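PDB 3KXW: saframycin Mx1 synthetase B from Legionella pneumophila subsp. pneumophila, which belongs to the ANL superfamily of AMP-binding enzymes, with a large N-terminal part and a smaller C-terminal domain. Local coordinates for residues Gln80-Leu83 against Gly84-Ala88; Leu120-Ala123 against Asp124-Lys127; Asp514-Ala517 against Gln518-Phe522. All coordinates share one frame; numbering follows the deposited sequence.

Interaction 1: residues Gln80-Leu83 against Gly84-Ala88; sequences QAFL and GCLYA
With chi1 at -173° Phe82 swings its ring, and with chi1 at -60° Leu86 its isobutyl group, to one flank of the helix. There, one turn apart, the two side chains meet at an oblique angle. The ring atom Phe82 CE2 touches the methyl Leu86 CD1 at 3.9 Å. Leu86 CG also rests against Phe82 O, 3.6 Å away. On another side of the same helix, the Tyr87 side chain leans outward and back toward Leu83. Tyr87 CD1 comes to 3.1 Å from Leu83 O, which approaches the ring obliquely. That oxygen also accepts the backbone bond from Tyr87 N at 2.8 Å, with an N-H...O angle of 168°.

Gln80-Tyr87 make up the last two turns of helix 76-87, the helix of a beta-alpha-beta unit between strands 67-71 and 91-95. Gly84 N, Cys85 N and Leu86 N likewise bond to the carbonyls of Gln80, Ala81 and Phe82. Every touching residue is buried. Ala81, Phe82 and Cys85 pack on strand 67-71, and Phe82 meets Phe171 edge-to-face. Leu83 and Tyr87 face helix 43-59, where Tyr87 OH is hydrogen-bonded to Asp47.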
loop_
_atom_site.group_PDB
_atom_site.type_symbol
_atom_site.label_atom_id
_atom_site.label_comp_id
_atom_site.label_asym_id
_atom_site.label_seq_id
_atom_site.Cartn_x
_atom_site.Cartn_y
_atom_site.Cartn_z
ATOM N N GLN A 80 18.054 2.555 5.200
ATOM C CA GLN A 80 19.126 3.244 5.933
ATOM C C GLN A 80 18.807 4.742 6.079
ATOM O O GLN A 80 19.009 5.322 7.145
ATOM C CB GLN A 80 20.456 3.070 5.191
ATOM C CG GLN A 80 20.922 1.613 5.101
ATOM C CD GLN A 80 21.927 1.378 3.999
ATOM O OE1 GLN A 80 22.409 2.312 3.376
ATOM N NE2 GLN A 80 22.222 0.117 3.727
ATOM N N ALA A 81 18.339 5.361 4.998
ATOM C CA ALA A 81 18.084 6.812 4.990
ATOM C C ALA A 81 16.934 7.150 5.927
ATOM O O ALA A 81 16.992 8.130 6.671
ATOM C CB ALA A 81 17.801 7.324 3.548
ATOM N N PHE A 82 15.895 6.318 5.911
ATOM C CA PHE A 82 14.740 6.508 6.783
ATOM C C PHE A 82 15.178 6.466 8.260
ATOM O O PHE A 82 14.832 7.350 9.050
ATOM C CB PHE A 82 13.674 5.435 6.489
ATOM C CG PHE A 82 12.362 5.640 7.239
ATOM C CD1 PHE A 82 11.329 6.357 6.664
ATOM C CD2 PHE A 82 12.178 5.114 8.510
ATOM C CE1 PHE A 82 10.106 6.554 7.345
ATOM C CE2 PHE A 82 10.957 5.299 9.205
ATOM C CZ PHE A 82 9.931 6.024 8.612
ATOM N N LEU A 83 15.937 5.450 8.647
ATOM C CA LEU A 83 16.355 5.382 10.037
ATOM C C LEU A 83 17.308 6.548 10.344
ATOM O O LEU A 83 17.280 7.134 11.436
ATOM C CB LEU A 83 17.053 4.052 10.339
ATOM C CG LEU A 83 16.115 2.853 10.447
ATOM C CD1 LEU A 83 16.931 1.633 10.740
ATOM C CD2 LEU A 83 15.148 3.088 11.576
ATOM N N GLY A 84 18.155 6.875 9.382
ATOM C CA GLY A 84 19.096 7.972 9.552
ATOM C C GLY A 84 18.339 9.266 9.855
ATOM O O GLY A 84 18.757 10.046 10.711
ATOM N N CYS A 85 17.198 9.476 9.191
ATOM C CA CYS A 85 16.358 10.642 9.500
ATOM C C CYS A 85 15.873 10.594 10.935
ATOM O O CYS A 85 15.938 11.585 11.657
ATOM C CB CYS A 85 15.137 10.743 8.579
ATOM S SG CYS A 85 15.520 11.189 6.905
ATOM N N LEU A 86 15.355 9.445 11.353
ATOM C CA LEU A 86 14.841 9.339 12.705
ATOM C C LEU A 86 15.930 9.586 13.759
ATOM O O LEU A 86 15.680 10.241 14.771
ATOM C CB LEU A 86 14.175 7.972 12.962
ATOM C CG LEU A 86 12.976 7.573 12.093
ATOM C CD1 LEU A 86 12.144 6.472 12.736
ATOM C CD2 LEU A 86 12.131 8.756 11.714
ATOM N N TYR A 87 17.117 9.024 13.540
ATOM C CA TYR A 87 18.228 9.230 14.464
ATOM C C TYR A 87 18.615 10.697 14.588
ATOM O O TYR A 87 19.170 11.089 15.598
ATOM C CB TYR A 87 19.466 8.474 14.018
ATOM C CG TYR A 87 19.559 7.009 14.411
ATOM C CD1 TYR A 87 18.557 6.095 14.099
ATOM C CD2 TYR A 87 20.706 6.528 15.035
ATOM C CE1 TYR A 87 18.697 4.733 14.427
ATOM C CE2 TYR A 87 20.846 5.179 15.379
ATOM C CZ TYR A 87 19.845 4.288 15.062
ATOM O OH TYR A 87 20.036 2.953 15.402
ATOM N N ALA A 88 18.363 11.486 13.552
ATOM C CA ALA A 88 18.638 12.924 13.608
ATOM C C ALA A 88 17.472 13.733 14.181
ATOM O O ALA A 88 17.562 14.955 14.302
ATOM C CB ALA A 88 19.007 13.440 12.225
#

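Interaction 2: residues Leu120-Ala123 against Asp124-Lys127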
loop_
_atom_site.group_PDB
_atom_site.type_symbol
_atom_site.label_atom_id
_atom_site.label_comp_id
_atom_site.label_asym_id
_atom_site.label_seq_id
_atom_site.Cartn_x
_atom_site.Cartn_y
_atom_site.Cartn_z
ATOM N N LEU A 120 17.621 13.295 0.218
ATOM C CA LEU A 120 18.570 12.208 0.016
ATOM C C LEU A 120 18.136 11.334 -1.148
ATOM O O LEU A 120 16.955 11.057 -1.332
ATOM C CB LEU A 120 18.706 11.349 1.282
ATOM C CG LEU A 120 19.066 12.175 2.523
ATOM C CD1 LEU A 120 19.165 11.289 3.748
ATOM C CD2 LEU A 120 20.386 12.961 2.352
HETATM N N MSE A 121 19.090 10.907 -1.953
HETATM C CA MSE A 121 18.777 9.978 -3.039
HETATM C C MSE A 121 20.072 9.297 -3.429
HETATM O O MSE A 121 21.119 9.725 -2.990
HETATM C CB MSE A 121 18.200 10.753 -4.232
HETATM C CG MSE A 121 19.203 11.706 -4.896
HETATM SE SE MSE A 121 18.338 12.764 -6.316
HETATM C CE MSE A 121 17.244 13.987 -5.221
ATOM N N ILE A 122 20.027 8.268 -4.277
ATOM C CA ILE A 122 21.291 7.652 -4.699
ATOM C C ILE A 122 22.015 8.480 -5.774
ATOM O O ILE A 122 21.392 9.271 -6.474
ATOM C CB ILE A 122 21.138 6.196 -5.173
ATOM C CG1 ILE A 122 20.377 6.132 -6.499
ATOM C CG2 ILE A 122 20.506 5.333 -4.081
ATOM C CD1 ILE A 122 20.374 4.756 -7.122
ATOM N N ALA A 123 23.331 8.292 -5.891
ATOM C CA ALA A 123 24.146 9.082 -6.815
ATOM C C ALA A 123 23.610 9.087 -8.245
ATOM O O ALA A 123 23.551 10.135 -8.886
ATOM C CB ALA A 123 25.613 8.622 -6.782
ATOM N N ASP A 124 23.211 7.924 -8.736
ATOM C CA ASP A 124 22.598 7.821 -10.059
ATOM C C ASP A 124 21.439 8.787 -10.205
ATOM O O ASP A 124 21.202 9.327 -11.290
ATOM C CB ASP A 124 22.107 6.391 -10.328
ATOM C CG ASP A 124 23.243 5.444 -10.711
ATOM O OD1 ASP A 124 24.391 5.923 -10.892
ATOM O OD2 ASP A 124 22.991 4.223 -10.841
ATOM N N HIS A 125 20.702 8.999 -9.119
ATOM C CA HIS A 125 19.485 9.800 -9.210
ATOM C C HIS A 125 19.757 11.296 -9.138
ATOM O O HIS A 125 18.981 12.088 -9.671
ATOM C CB HIS A 125 18.448 9.363 -8.173
ATOM C CG HIS A 125 17.618 8.191 -8.601
ATOM N ND1 HIS A 125 16.720 7.578 -7.758
ATOM C CD2 HIS A 125 17.552 7.515 -9.774
ATOM C CE1 HIS A 125 16.126 6.583 -8.393
ATOM N NE2 HIS A 125 16.616 6.521 -9.618
ATOM N N ILE A 126 20.860 11.693 -8.501
ATOM C CA ILE A 126 21.201 13.103 -8.528
ATOM C C ILE A 126 21.520 13.499 -9.981
ATOM O O ILE A 126 21.243 14.618 -10.400
ATOM C CB ILE A 126 22.330 13.527 -7.539
ATOM C CG1 ILE A 126 23.581 13.953 -8.273
ATOM C CG2 ILE A 126 22.598 12.506 -6.456
ATOM C CD1 ILE A 126 23.749 15.403 -8.235
ATOM N N LYS A 127 22.062 12.564 -10.759
ATOM C CA LYS A 127 22.278 12.825 -12.182
ATOM C C LYS A 127 20.971 12.869 -12.979
ATOM O O LYS A 127 20.760 13.757 -13.800
ATOM C CB LYS A 127 23.259 11.818 -12.779
ATOM C CG LYS A 127 24.653 12.377 -12.877
ATOM C CD LYS A 127 25.686 11.470 -12.236
ATOM C CE LYS A 127 26.894 12.307 -11.825
ATOM N NZ LYS A 127 26.439 13.582 -11.168
HETATM O O HOH W 1 17.451 7.292 -5.124
#
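Ala123, Met121 and His125 carry most of this contact. Here strand 118-121 of a mixed sheet passes directly into helix 123-129, with Ile122 at the N-cap position. Met121 is modelled as selenomethionine. Its CG sits between the backbone N and the carbonyl carbon (chi1 66°), and the chain bends at chi3. This bend sets the selenium against the backbone of the first turn, 3.5 Å from His125 O. Met121 CG touches Ile126 CG2 at 3.8 Å, the two side chains crossing at about a right angle.

Ala123 contributes mainly through its backbone. Its oxygen accepts two weak bonds, from Ile126 N and Lys127 N. Its N is hydrogen-bonded to the side chain of Glu149. The preceding carbonyl is gripped more firmly. Ile122 O accepts from His125 N at 2.7 Å, with the donor well above the carbonyl plane, and from Ile126 N at 3.2 Å, in that plane. Ile126 N is thus shared between Ile122 O and, weakly, Ala123 O.

His125 points its ring outward, alongside Ile122. Ile122 CG1 lies over one face of the imidazole, 4.0 Å from His125 CG, while Phe129 meets the ring edge-to-face. A water ties the ring to the strand end: it accepts from Ile122 N at 2.9 Å and is hydrogen-bonded to His125 ND1 at 2.7 Å.

Interaction 3: residues Asp514-Ala517 against Gln518-Phe522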
loop_
_atom_site.group_PDB
_atom_site.type_symbol
_atom_site.label_atom_id
_atom_site.label_comp_id
_atom_site.label_asym_id
_atom_site.label_seq_id
_atom_site.Cartn_x
_atom_site.Cartn_y
_atom_site.Cartn_z
ATOM N N ASP A 514 -1.934 -11.538 -32.131
ATOM C CA ASP A 514 -1.994 -12.938 -31.688
ATOM C C ASP A 514 -2.085 -13.059 -30.167
ATOM O O ASP A 514 -1.880 -12.070 -29.449
ATOM C CB ASP A 514 -0.840 -13.774 -32.264
ATOM C CG ASP A 514 0.542 -13.268 -31.844
ATOM O OD1 ASP A 514 0.793 -13.103 -30.627
ATOM O OD2 ASP A 514 1.391 -13.060 -32.749
ATOM N N ASP A 515 -2.413 -14.253 -29.666
ATOM C CA ASP A 515 -2.705 -14.398 -28.226
ATOM C C ASP A 515 -1.532 -14.052 -27.324
ATOM O O ASP A 515 -1.716 -13.466 -26.260
ATOM C CB ASP A 515 -3.208 -15.802 -27.879
ATOM C CG ASP A 515 -4.596 -16.075 -28.419
ATOM O OD1 ASP A 515 -5.303 -15.106 -28.790
ATOM O OD2 ASP A 515 -4.970 -17.262 -28.486
ATOM N N VAL A 516 -0.322 -14.403 -27.740
ATOM C CA VAL A 516 0.834 -14.049 -26.937
ATOM C C VAL A 516 1.038 -12.539 -26.856
ATOM O O VAL A 516 1.319 -11.999 -25.772
ATOM C CB VAL A 516 2.115 -14.743 -27.449
ATOM C CG1 VAL A 516 3.354 -14.177 -26.736
ATOM C CG2 VAL A 516 2.001 -16.267 -27.276
ATOM N N ALA A 517 0.898 -11.855 -27.987
ATOM C CA ALA A 517 1.096 -10.407 -28.016
ATOM C C ALA A 517 0.030 -9.727 -27.156
ATOM O O ALA A 517 0.313 -8.763 -26.436
ATOM C CB ALA A 517 1.076 -9.882 -29.455
ATOM N N GLN A 518 -1.191 -10.248 -27.222
ATOM C CA GLN A 518 -2.279 -9.726 -26.413
ATOM C C GLN A 518 -1.928 -9.846 -24.931
ATOM O O GLN A 518 -1.985 -8.873 -24.187
ATOM C CB GLN A 518 -3.580 -10.474 -26.705
ATOM C CG GLN A 518 -4.214 -10.131 -28.055
ATOM C CD GLN A 518 -5.518 -10.882 -28.281
ATOM O OE1 GLN A 518 -6.034 -11.525 -27.371
ATOM N NE2 GLN A 518 -6.055 -10.799 -29.493
ATOM N N ASP A 519 -1.555 -11.049 -24.514
ATOM C CA ASP A 519 -1.147 -11.268 -23.134
ATOM C C ASP A 519 -0.052 -10.328 -22.668
ATOM O O ASP A 519 -0.150 -9.758 -21.577
ATOM C CB ASP A 519 -0.742 -12.727 -22.925
ATOM C CG ASP A 519 -1.943 -13.651 -22.893
ATOM O OD1 ASP A 519 -3.084 -13.143 -22.970
ATOM O OD2 ASP A 519 -1.766 -14.883 -22.783
ATOM N N ASN A 520 0.991 -10.172 -23.483
ATOM C CA ASN A 520 2.083 -9.251 -23.195
ATOM C C ASN A 520 1.558 -7.831 -23.071
ATOM O O ASN A 520 1.915 -7.101 -22.151
ATOM C CB ASN A 520 3.129 -9.301 -24.332
ATOM C CG ASN A 520 3.996 -10.551 -24.289
ATOM O OD1 ASN A 520 4.186 -11.150 -23.224
ATOM N ND2 ASN A 520 4.545 -10.950 -25.455
ATOM N N LEU A 521 0.689 -7.447 -23.999
ATOM C CA LEU A 521 0.118 -6.098 -23.980
ATOM C C LEU A 521 -0.678 -5.838 -22.699
ATOM O O LEU A 521 -0.502 -4.796 -22.073
ATOM C CB LEU A 521 -0.774 -5.858 -25.205
ATOM C CG LEU A 521 -1.545 -4.533 -25.240
ATOM C CD1 LEU A 521 -0.596 -3.327 -25.042
ATOM C CD2 LEU A 521 -2.306 -4.412 -26.549
ATOM N N PHE A 522 -1.547 -6.782 -22.333
ATOM C CA PHE A 522 -2.344 -6.688 -21.100
ATOM C C PHE A 522 -1.437 -6.510 -19.883
ATOM O O PHE A 522 -1.692 -5.673 -19.025
ATOM C CB PHE A 522 -3.216 -7.936 -20.874
ATOM C CG PHE A 522 -4.322 -8.111 -21.881
ATOM C CD1 PHE A 522 -5.098 -7.034 -22.282
ATOM C CD2 PHE A 522 -4.594 -9.372 -22.409
ATOM C CE1 PHE A 522 -6.111 -7.213 -23.218
ATOM C CE2 PHE A 522 -5.598 -9.561 -23.338
ATOM C CZ PHE A 522 -6.347 -8.485 -23.753
HETATM O O HOH W 2 2.610 -13.368 -23.500
#
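An N-cap opens helix 515-533, the helix of a beta-alpha-beta unit in the C-terminal domain. Asp514 holds the cap position and binds the first turn twice. Its OD1 accepts from Ala517 N at 2.9 Å, nearly straight on to the C-O bond. Its backbone O accepts from Gln518 N at 3.0 Å. The carboxylate reaches the Ala517 N-H because Asp514 CG stands between the backbone N and the carbonyl carbon (chi1 61°). The carboxylate charge would probably be favoured by the positive end of the helix dipole.

Gln518 runs extended beyond CG, and that CG lies 3.3 Å from Asp514 O. The Gln518 and Asp515 side chains run side by side without bonding, Gln518 OE1 3.9 Å from Asp515 OD1 and the two end planes 59° apart. Gln518 NE2 makes a weak hydrogen bond to Met513 O. Further along, Val516 and Asn520 also lie side by side, with Val516 CG1 3.7 Å from Asn520 ND2. Val516 O accepts from Asn520 N at 2.9 Å. A water donates to that oxygen at 3.0 Å and, weakly, to Asn520 OD1.

Leu521 and Phe522 turn to the sheet. Both pack on Leu542 of strand 539-544, and Phe522 stacks on Trp576 of strand 574-577.

How the interactions relate
The three contacts follow one another along the chain. None nests in or crosses another, and each lies within one short continuous stretch, so no long loop is closed. Interaction 1 lies in the helix joining strands 67-71 and 91-95. Interaction 2 follows at the end of strand 118-121, which pairs with strand 67-71 in the same sheet. The two touch through Ala81 CB and Leu120 CD1, 4.2 Å apart, so helix 76-87 and strand 118-121 meet at this point. Interaction 3 stands apart in the C-terminal domain, at the start of the helix between strands 499-508 and 539-544. Its centre is about 44 Å from that of interaction 1 and about 36 Å from that of interaction 2.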